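Local coordinates for head completion protein gp6 (Enterobacteria phage HK97, PDB 3JVO), which completes the phage head as a thirteen-membered ring that joins portal protein to gp7 and leaves a central channel open for DNA ejection, at residues S12-Q17 with G61-V66; D38-W43 with R90-H95. One frame throughout, in Å; residues are numbered along the deposited sequence.

Contact 1 (S12-Q17 with G61-V66); sequences SLFKQQ and GAVLLV
Phe14 is the first residue of 12-17 to touch 61-66, and it does so with one side of its ring, from CD1 to CZ. Its CB points neither at 61-66 nor away from it; the first torsion (chi1 -80°), with CG beside the backbone N, carries the ring to Val63 and Leu64. Phe14 CE1 meets Val63 CG1 at 4.0 Å, the methyl sitting at the ring edge near its plane, while Phe14 CD1 lies 4.0 Å from Leu64 CD2. Phe67 and Ala33 also touch this ring, which places it in the interior of the helical bundle. Three residues on, Gln17, bent at chi2 (71°), crosses Leu64 at a slant: its CB and CG rest on Leu64 CD2, Gln17 CD is 3.8 Å from Leu64 CB, and Gln17 OE1 is 3.8 Å from Leu64 CD1. OE1 is hydrogen-bonded to Tyr32 OH, and NE2 to Arg74 O, both of a neighbouring subunit. The axes of the short segments come within 10.4 Å at a crossing angle of -59°, and Gln17 and Leu64 have the nearest CA atoms, 6.9 Å apart. The contact is thus van der Waals packing, mostly apolar, and the buried amide of Gln17 spends its hydrogen bonds on the assembly of the ring.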
ATOM      1  N   SER G  12      44.653  -0.421 -17.360  1.00 30.94           N
ATOM      2  CA  SER G  12      43.822  -0.717 -18.509  1.00 31.58           C
ATOM      3  C   SER G  12      42.633  -1.617 -18.152  1.00 31.29           C
ATOM      4  O   SER G  12      41.517  -1.355 -18.573  1.00 31.78           O
ATOM      5  CB  SER G  12      44.668  -1.388 -19.593  1.00 32.26           C
ATOM      6  OG  SER G  12      43.867  -1.709 -20.715  1.00 35.02           O
ATOM      7  N   LEU G  13      42.875  -2.669 -17.374  1.00 30.86           N
ATOM      8  CA  LEU G  13      41.795  -3.543 -16.922  1.00 30.02           C
ATOM      9  C   LEU G  13      40.819  -2.854 -15.971  1.00 29.51           C
ATOM     10  O   LEU G  13      39.611  -3.032 -16.111  1.00 30.07           O
ATOM     11  CB  LEU G  13      42.340  -4.817 -16.298  1.00 30.39           C
ATOM     12  CG  LEU G  13      42.693  -5.972 -17.242  1.00 31.13           C
ATOM     13  CD1 LEU G  13      43.229  -7.120 -16.416  1.00 32.78           C
ATOM     14  CD2 LEU G  13      41.488  -6.444 -18.021  1.00 30.80           C
ATOM     15  N   PHE G  14      41.323  -2.072 -15.017  1.00 28.11           N
ATOM     16  CA  PHE G  14      40.429  -1.290 -14.142  1.00 27.64           C
ATOM     17  C   PHE G  14      39.488  -0.405 -14.958  1.00 27.44           C
ATOM     18  O   PHE G  14      38.299  -0.353 -14.680  1.00 28.10           O
ATOM     19  CB  PHE G  14      41.203  -0.421 -13.158  1.00 26.96           C
ATOM     20  CG  PHE G  14      41.701  -1.155 -11.984  1.00 26.71           C
ATOM     21  CD1 PHE G  14      40.810  -1.667 -11.031  1.00 27.01           C
ATOM     22  CD2 PHE G  14      43.074  -1.358 -11.809  1.00 27.09           C
ATOM     23  CE1 PHE G  14      41.272  -2.373  -9.932  1.00 26.36           C
ATOM     24  CE2 PHE G  14      43.545  -2.064 -10.703  1.00 26.85           C
ATOM     25  CZ  PHE G  14      42.640  -2.575  -9.759  1.00 26.33           C
ATOM     26  N   LYS G  15      40.024   0.259 -15.978  1.00 26.70           N
ATOM     27  CA  LYS G  15      39.222   1.117 -16.829  1.00 26.66           C
ATOM     28  C   LYS G  15      38.167   0.367 -17.618  1.00 25.97           C
ATOM     29  O   LYS G  15      37.080   0.884 -17.835  1.00 25.34           O
ATOM     30  CB  LYS G  15      40.101   1.902 -17.785  1.00 26.89           C
ATOM     31  CG  LYS G  15      40.942   2.995 -17.105  1.00 29.17           C
ATOM     32  CD  LYS G  15      41.477   3.932 -18.187  1.00 30.47           C
ATOM     33  CE  LYS G  15      42.884   4.359 -17.912  1.00 34.78           C
ATOM     34  NZ  LYS G  15      43.504   5.162 -19.049  1.00 35.43           N
ATOM     35  N   GLN G  16      38.496  -0.837 -18.067  1.00 25.36           N
ATOM     36  CA  GLN G  16      37.516  -1.687 -18.738  1.00 25.44           C
ATOM     37  C   GLN G  16      36.413  -2.148 -17.772  1.00 25.24           C
ATOM     38  O   GLN G  16      35.271  -2.273 -18.169  1.00 25.54           O
ATOM     39  CB  GLN G  16      38.210  -2.887 -19.386  1.00 25.23           C
ATOM     40  CG  GLN G  16      39.079  -2.485 -20.594  1.00 28.04           C
ATOM     41  CD  GLN G  16      39.861  -3.641 -21.158  1.00 31.30           C
ATOM     42  OE1 GLN G  16      39.870  -4.734 -20.604  1.00 34.89           O
ATOM     43  NE2 GLN G  16      40.516  -3.410 -22.277  1.00 33.09           N
ATOM     44  N   GLN G  17      36.758  -2.383 -16.507  1.00 25.29           N
ATOM     45  CA  GLN G  17      35.759  -2.761 -15.504  1.00 25.66           C
ATOM     46  C   GLN G  17      34.647  -1.715 -15.466  1.00 25.55           C
ATOM     47  O   GLN G  17      33.457  -2.047 -15.447  1.00 24.94           O
ATOM     48  CB  GLN G  17      36.421  -2.910 -14.112  1.00 25.55           C
ATOM     49  CG  GLN G  17      35.449  -3.148 -12.947  1.00 25.42           C
ATOM     50  CD  GLN G  17      34.837  -4.531 -13.008  1.00 27.00           C
ATOM     51  OE1 GLN G  17      35.215  -5.341 -13.862  1.00 23.84           O
ATOM     52  NE2 GLN G  17      33.880  -4.809 -12.116  1.00 26.03           N
ATOM     53  N   GLY G  61      38.675 -10.559  -8.389  1.00 28.12           N
ATOM     54  CA  GLY G  61      37.270 -10.286  -8.643  1.00 27.69           C
ATOM     55  C   GLY G  61      36.659  -9.340  -7.630  1.00 27.92           C
ATOM     56  O   GLY G  61      35.941  -8.411  -8.014  1.00 27.66           O
ATOM     57  N   ALA G  62      36.933  -9.568  -6.345  1.00 27.56           N
ATOM     58  CA  ALA G  62      36.454  -8.650  -5.308  1.00 28.34           C
ATOM     59  C   ALA G  62      37.024  -7.224  -5.430  1.00 27.84           C
ATOM     60  O   ALA G  62      36.299  -6.249  -5.257  1.00 28.84           O
ATOM     61  CB  ALA G  62      36.702  -9.223  -3.882  1.00 27.97           C
ATOM     62  N   VAL G  63      38.317  -7.099  -5.713  1.00 27.77           N
ATOM     63  CA  VAL G  63      38.936  -5.784  -5.847  1.00 26.70           C
ATOM     64  C   VAL G  63      38.252  -4.993  -6.980  1.00 26.62           C
ATOM     65  O   VAL G  63      37.970  -3.807  -6.849  1.00 25.85           O
ATOM     66  CB  VAL G  63      40.461  -5.910  -6.120  1.00 27.21           C
ATOM     67  CG1 VAL G  63      41.067  -4.546  -6.528  1.00 27.43           C
ATOM     68  CG2 VAL G  63      41.206  -6.493  -4.895  1.00 26.43           C
ATOM     69  N   LEU G  64      37.990  -5.670  -8.090  1.00 25.56           N
ATOM     70  CA  LEU G  64      37.293  -5.045  -9.213  1.00 25.98           C
ATOM     71  C   LEU G  64      35.923  -4.528  -8.786  1.00 26.08           C
ATOM     72  O   LEU G  64      35.522  -3.439  -9.189  1.00 25.43           O
ATOM     73  CB  LEU G  64      37.137  -6.019 -10.372  1.00 25.04           C
ATOM     74  CG  LEU G  64      38.366  -6.315 -11.236  1.00 28.07           C
ATOM     75  CD1 LEU G  64      37.972  -7.379 -12.285  1.00 27.01           C
ATOM     76  CD2 LEU G  64      38.917  -5.063 -11.948  1.00 27.11           C
ATOM     77  N   LEU G  65      35.213  -5.288  -7.944  1.00 25.69           N
ATOM     78  CA  LEU G  65      33.866  -4.871  -7.532  1.00 25.09           C
ATOM     79  C   LEU G  65      33.919  -3.682  -6.571  1.00 24.50           C
ATOM     80  O   LEU G  65      33.118  -2.734  -6.655  1.00 24.80           O
ATOM     81  CB  LEU G  65      33.114  -6.035  -6.899  1.00 25.72           C
ATOM     82  CG  LEU G  65      32.716  -7.210  -7.815  1.00 27.15           C
ATOM     83  CD1 LEU G  65      32.378  -8.399  -6.957  1.00 27.08           C
ATOM     84  CD2 LEU G  65      31.515  -6.792  -8.664  1.00 30.50           C
ATOM     85  N   VAL G  66      34.870  -3.732  -5.659  1.00 24.74           N
ATOM     86  CA  VAL G  66      35.027  -2.662  -4.678  1.00 25.05           C
ATOM     87  C   VAL G  66      35.477  -1.385  -5.412  1.00 24.54           C
ATOM     88  O   VAL G  66      34.985  -0.305  -5.129  1.00 24.86           O
ATOM     89  CB  VAL G  66      35.993  -3.088  -3.529  1.00 24.18           C
ATOM     90  CG1 VAL G  66      36.289  -1.896  -2.567  1.00 25.27           C
ATOM     91  CG2 VAL G  66      35.374  -4.228  -2.756  1.00 23.71           C
TER

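Contact 2 (D38-W43 with R90-H95); sequences DYCMRW and RMMFIH
Selenomethionine Met92, a labelled form of methionine, packs its side chain against Tyr39, Cys40 and Trp43, and nearly all of the tight packing is its doing. Met92 CB is 3.6 Å from Trp43 CZ3, at the benzo end of the indole. Further out, Met92 SE stands 3.6 Å above the Trp43 indole plane, offset toward the rim, and 4.3 Å from the centroid of the five-membered ring; at 35° off the normal this is an oblique Met-aromatic contact. The same selenium lies 3.8 Å from Cys40 SG. A bend at chi3 (-72°) then carries the terminal methyl to Tyr39, where Met92 CE is 4.1 Å from Tyr39 CE2. That second Met-aromatic contact is longer, with Met92 SE 5.4 Å from the centroid of the Tyr39 ring. Trp43 comes to meet Met92 because its CG is anti to the backbone N (chi1 -161°), which directs the indole toward helix 87-93.

The backbone at the start of Phe93 is still closely packed, with Trp43 CZ3 3.7 Å from Phe93 N. Beyond it the packing thins: Trp43 CH2 approaches Phe93 CB at 4.3 Å, but the phenyl ring leads away from 38-43 into an exposed position, and little of its surface is buried here. The indole is itself partly exposed, and Arg96 adds a cation-pi interaction to it. Nearby, the end of 90-95 turns to a neighbouring subunit, whose Arg42 NH2 donates a hydrogen bond to Ile94 O.

The contact thus places helix 87-93 near the C-terminal end of helix 26-44. Helix 57-72 lies against both partners: its Ala62 touches Met92, and its Val63 touches Cys40, so three helices meet around the selenomethionine side chain.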
ATOM      1  N   ASP G  38      43.820  -2.241  -0.981  1.00 28.29           N
ATOM      2  CA  ASP G  38      44.133  -2.097   0.443  1.00 29.00           C
ATOM      3  C   ASP G  38      43.002  -2.700   1.296  1.00 29.34           C
ATOM      4  O   ASP G  38      43.235  -3.493   2.211  1.00 29.60           O
ATOM      5  CB  ASP G  38      44.361  -0.615   0.777  1.00 28.39           C
ATOM      6  CG  ASP G  38      44.649  -0.377   2.261  1.00 30.03           C
ATOM      7  OD1 ASP G  38      45.404  -1.168   2.856  1.00 32.13           O
ATOM      8  OD2 ASP G  38      44.139   0.606   2.834  1.00 29.73           O
ATOM      9  N   TYR G  39      41.769  -2.354   0.958  1.00 29.84           N
ATOM     10  CA  TYR G  39      40.604  -2.851   1.687  1.00 30.47           C
ATOM     11  C   TYR G  39      40.505  -4.378   1.602  1.00 30.73           C
ATOM     12  O   TYR G  39      40.384  -5.051   2.632  1.00 30.31           O
ATOM     13  CB  TYR G  39      39.323  -2.182   1.168  1.00 30.50           C
ATOM     14  CG  TYR G  39      38.061  -2.741   1.778  1.00 31.78           C
ATOM     15  CD1 TYR G  39      37.612  -2.298   3.018  1.00 32.05           C
ATOM     16  CD2 TYR G  39      37.329  -3.728   1.119  1.00 29.52           C
ATOM     17  CE1 TYR G  39      36.472  -2.833   3.590  1.00 33.92           C
ATOM     18  CE2 TYR G  39      36.195  -4.262   1.673  1.00 32.26           C
ATOM     19  CZ  TYR G  39      35.773  -3.817   2.904  1.00 33.32           C
ATOM     20  OH  TYR G  39      34.638  -4.353   3.444  1.00 35.33           O
ATOM     21  N   CYS G  40      40.567  -4.926   0.385  1.00 30.52           N
ATOM     22  CA  CYS G  40      40.429  -6.370   0.230  1.00 32.07           C
ATOM     23  C   CYS G  40      41.564  -7.159   0.898  1.00 32.50           C
ATOM     24  O   CYS G  40      41.305  -8.197   1.499  1.00 32.96           O
ATOM     25  CB  CYS G  40      40.260  -6.777  -1.234  1.00 31.55           C
ATOM     26  SG  CYS G  40      38.715  -6.176  -1.973  1.00 34.62           S
HETATM   27  N   MSE G  41      42.796  -6.659   0.794  1.00 33.47           N
HETATM   28  CA  MSE G  41      43.960  -7.220   1.490  1.00 35.08           C
HETATM   29  C   MSE G  41      43.817  -7.239   3.020  1.00 35.55           C
HETATM   30  O   MSE G  41      44.086  -8.259   3.652  1.00 35.64           O
HETATM   31  CB  MSE G  41      45.235  -6.455   1.125  1.00 35.16           C
HETATM   32  CG  MSE G  41      45.673  -6.605  -0.317  1.00 39.37           C
HETATM   33 SE   MSE G  41      46.094  -8.474  -0.780  0.75 48.81          SE
HETATM   34  CE  MSE G  41      44.526  -8.944  -1.770  1.00 47.15           C
ATOM     35  N   ARG G  42      43.424  -6.116   3.612  1.00 36.03           N
ATOM     36  CA  ARG G  42      43.235  -6.058   5.056  1.00 37.61           C
ATOM     37  C   ARG G  42      42.149  -7.031   5.481  1.00 37.72           C
ATOM     38  O   ARG G  42      42.308  -7.758   6.453  1.00 37.53           O
ATOM     39  CB  ARG G  42      42.899  -4.644   5.524  1.00 37.96           C
ATOM     40  CG  ARG G  42      44.070  -3.663   5.496  1.00 41.89           C
ATOM     41  CD  ARG G  42      45.043  -3.857   6.649  1.00 47.71           C
ATOM     42  NE  ARG G  42      44.386  -3.807   7.959  1.00 52.12           N
ATOM     43  CZ  ARG G  42      44.964  -3.372   9.082  1.00 54.76           C
ATOM     44  NH1 ARG G  42      46.215  -2.916   9.068  1.00 55.78           N
ATOM     45  NH2 ARG G  42      44.285  -3.375  10.225  1.00 56.01           N
ATOM     46  N   TRP G  43      41.073  -7.074   4.700  1.00 38.59           N
ATOM     47  CA  TRP G  43      39.929  -7.914   4.999  1.00 39.26           C
ATOM     48  C   TRP G  43      40.276  -9.392   4.955  1.00 39.48           C
ATOM     49  O   TRP G  43      39.884 -10.125   5.848  1.00 39.32           O
ATOM     50  CB  TRP G  43      38.802  -7.629   4.033  1.00 40.00           C
ATOM     51  CG  TRP G  43      37.495  -8.090   4.515  1.00 41.36           C
ATOM     52  CD1 TRP G  43      36.559  -7.341   5.180  1.00 43.74           C
ATOM     53  CD2 TRP G  43      36.935  -9.410   4.374  1.00 43.51           C
ATOM     54  NE1 TRP G  43      35.441  -8.113   5.452  1.00 44.72           N
ATOM     55  CE2 TRP G  43      35.651  -9.388   4.977  1.00 44.64           C
ATOM     56  CE3 TRP G  43      37.393 -10.612   3.804  1.00 43.45           C
ATOM     57  CZ2 TRP G  43      34.814 -10.525   5.017  1.00 42.71           C
ATOM     58  CZ3 TRP G  43      36.559 -11.750   3.856  1.00 42.85           C
ATOM     59  CH2 TRP G  43      35.283 -11.687   4.447  1.00 42.02           C
ATOM     60  N   ARG G  90      31.579 -12.594  -0.704  1.00 35.77           N
ATOM     61  CA  ARG G  90      31.707 -14.025  -1.001  1.00 36.26           C
ATOM     62  C   ARG G  90      33.025 -14.358  -1.700  1.00 35.93           C
ATOM     63  O   ARG G  90      33.702 -15.300  -1.315  1.00 35.14           O
ATOM     64  CB  ARG G  90      30.484 -14.551  -1.781  1.00 35.98           C
ATOM     65  CG  ARG G  90      29.272 -14.687  -0.862  1.00 38.34           C
ATOM     66  CD  ARG G  90      27.951 -14.905  -1.576  1.00 44.68           C
ATOM     67  NE  ARG G  90      26.856 -14.786  -0.604  1.00 49.36           N
ATOM     68  CZ  ARG G  90      25.553 -14.804  -0.888  1.00 52.07           C
ATOM     69  NH1 ARG G  90      25.115 -14.952  -2.137  1.00 53.66           N
ATOM     70  NH2 ARG G  90      24.674 -14.666   0.092  1.00 53.08           N
HETATM   71  N   MSE G  91      33.408 -13.556  -2.686  1.00 36.67           N
HETATM   72  CA  MSE G  91      34.705 -13.718  -3.344  1.00 38.38           C
HETATM   73  C   MSE G  91      35.851 -13.641  -2.330  1.00 39.40           C
HETATM   74  O   MSE G  91      36.820 -14.365  -2.447  1.00 38.52           O
HETATM   75  CB  MSE G  91      34.925 -12.630  -4.397  1.00 38.92           C
HETATM   76  CG  MSE G  91      33.994 -12.679  -5.606  1.00 40.52           C
HETATM   77 SE   MSE G  91      34.595 -14.032  -6.840  0.75 45.50          SE
HETATM   78  CE  MSE G  91      34.086 -12.992  -8.354  1.00 42.66           C
HETATM   79  N   MSE G  92      35.731 -12.752  -1.348  1.00 41.23           N
HETATM   80  CA  MSE G  92      36.780 -12.548  -0.329  1.00 44.52           C
HETATM   81  C   MSE G  92      36.784 -13.631   0.763  1.00 43.79           C
HETATM   82  O   MSE G  92      37.839 -14.023   1.265  1.00 43.70           O
HETATM   83  CB  MSE G  92      36.609 -11.177   0.322  1.00 43.88           C
HETATM   84  CG  MSE G  92      37.283 -10.011  -0.386  1.00 46.12           C
HETATM   85 SE   MSE G  92      36.970  -8.363   0.626  0.75 52.06          SE
HETATM   86  CE  MSE G  92      35.103  -7.997   0.302  1.00 48.43           C
ATOM     87  N   PHE G  93      35.598 -14.107   1.125  1.00 44.64           N
ATOM     88  CA  PHE G  93      35.419 -15.001   2.275  1.00 45.34           C
ATOM     89  C   PHE G  93      36.197 -16.296   2.083  1.00 45.50           C
ATOM     90  O   PHE G  93      36.812 -16.802   3.012  1.00 44.26           O
ATOM     91  CB  PHE G  93      33.920 -15.269   2.487  1.00 45.78           C
ATOM     92  CG  PHE G  93      33.608 -16.297   3.554  1.00 47.15           C
ATOM     93  CD1 PHE G  93      33.401 -15.910   4.879  1.00 48.78           C
ATOM     94  CD2 PHE G  93      33.478 -17.652   3.225  1.00 47.93           C
ATOM     95  CE1 PHE G  93      33.096 -16.866   5.858  1.00 49.47           C
ATOM     96  CE2 PHE G  93      33.178 -18.602   4.193  1.00 47.14           C
ATOM     97  CZ  PHE G  93      32.988 -18.210   5.510  1.00 46.99           C
ATOM     98  N   ILE G  94      36.176 -16.807   0.855  1.00 46.50           N
ATOM     99  CA  ILE G  94      36.825 -18.080   0.523  1.00 47.56           C
ATOM    100  C   ILE G  94      38.367 -17.988   0.499  1.00 48.44           C
ATOM    101  O   ILE G  94      39.052 -18.999   0.357  1.00 48.44           O
ATOM    102  CB  ILE G  94      36.235 -18.704  -0.777  1.00 47.32           C
ATOM    103  CG1 ILE G  94      36.145 -17.673  -1.891  1.00 46.95           C
ATOM    104  CG2 ILE G  94      34.849 -19.266  -0.525  1.00 47.49           C
ATOM    105  CD1 ILE G  94      37.183 -17.826  -2.926  1.00 45.92           C
ATOM    106  N   HIS G  95      38.899 -16.776   0.668  1.00 49.60           N
ATOM    107  CA  HIS G  95      40.350 -16.564   0.795  1.00 50.92           C
ATOM    108  C   HIS G  95      40.731 -15.798   2.066  1.00 52.07           C
ATOM    109  O   HIS G  95      41.824 -15.226   2.179  1.00 51.57           O
ATOM    110  CB  HIS G  95      40.914 -15.893  -0.456  1.00 50.67           C
ATOM    111  CG  HIS G  95      41.057 -16.824  -1.618  1.00 50.52           C
ATOM    112  ND1 HIS G  95      40.298 -16.708  -2.764  1.00 50.90           N
ATOM    113  CD2 HIS G  95      41.854 -17.902  -1.800  1.00 49.75           C
ATOM    114  CE1 HIS G  95      40.631 -17.668  -3.607  1.00 49.51           C
ATOM    115  NE2 HIS G  95      41.573 -18.407  -3.045  1.00 51.94           N
TER

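In the fold
Helix 57-72 ties the two contacts together: it is a partner in contact 1 and packs against both segments of contact 2. Their segments alternate along the chain, so the pairings cross in sequence. Contact 1, whose centre lies about 6 Å from the centre of the chain, has only buried touching residues; contact 2, with its centre about 10 Å out, runs from a buried side to an exposed one. Aliphatic groups around a phenyl ring and a glutamine amide characterise the first, selenium against aromatic rings the second. Both also reach two neighbouring subunits of the thirteen-membered ring, contact 1 touching one of them through Val66 alone.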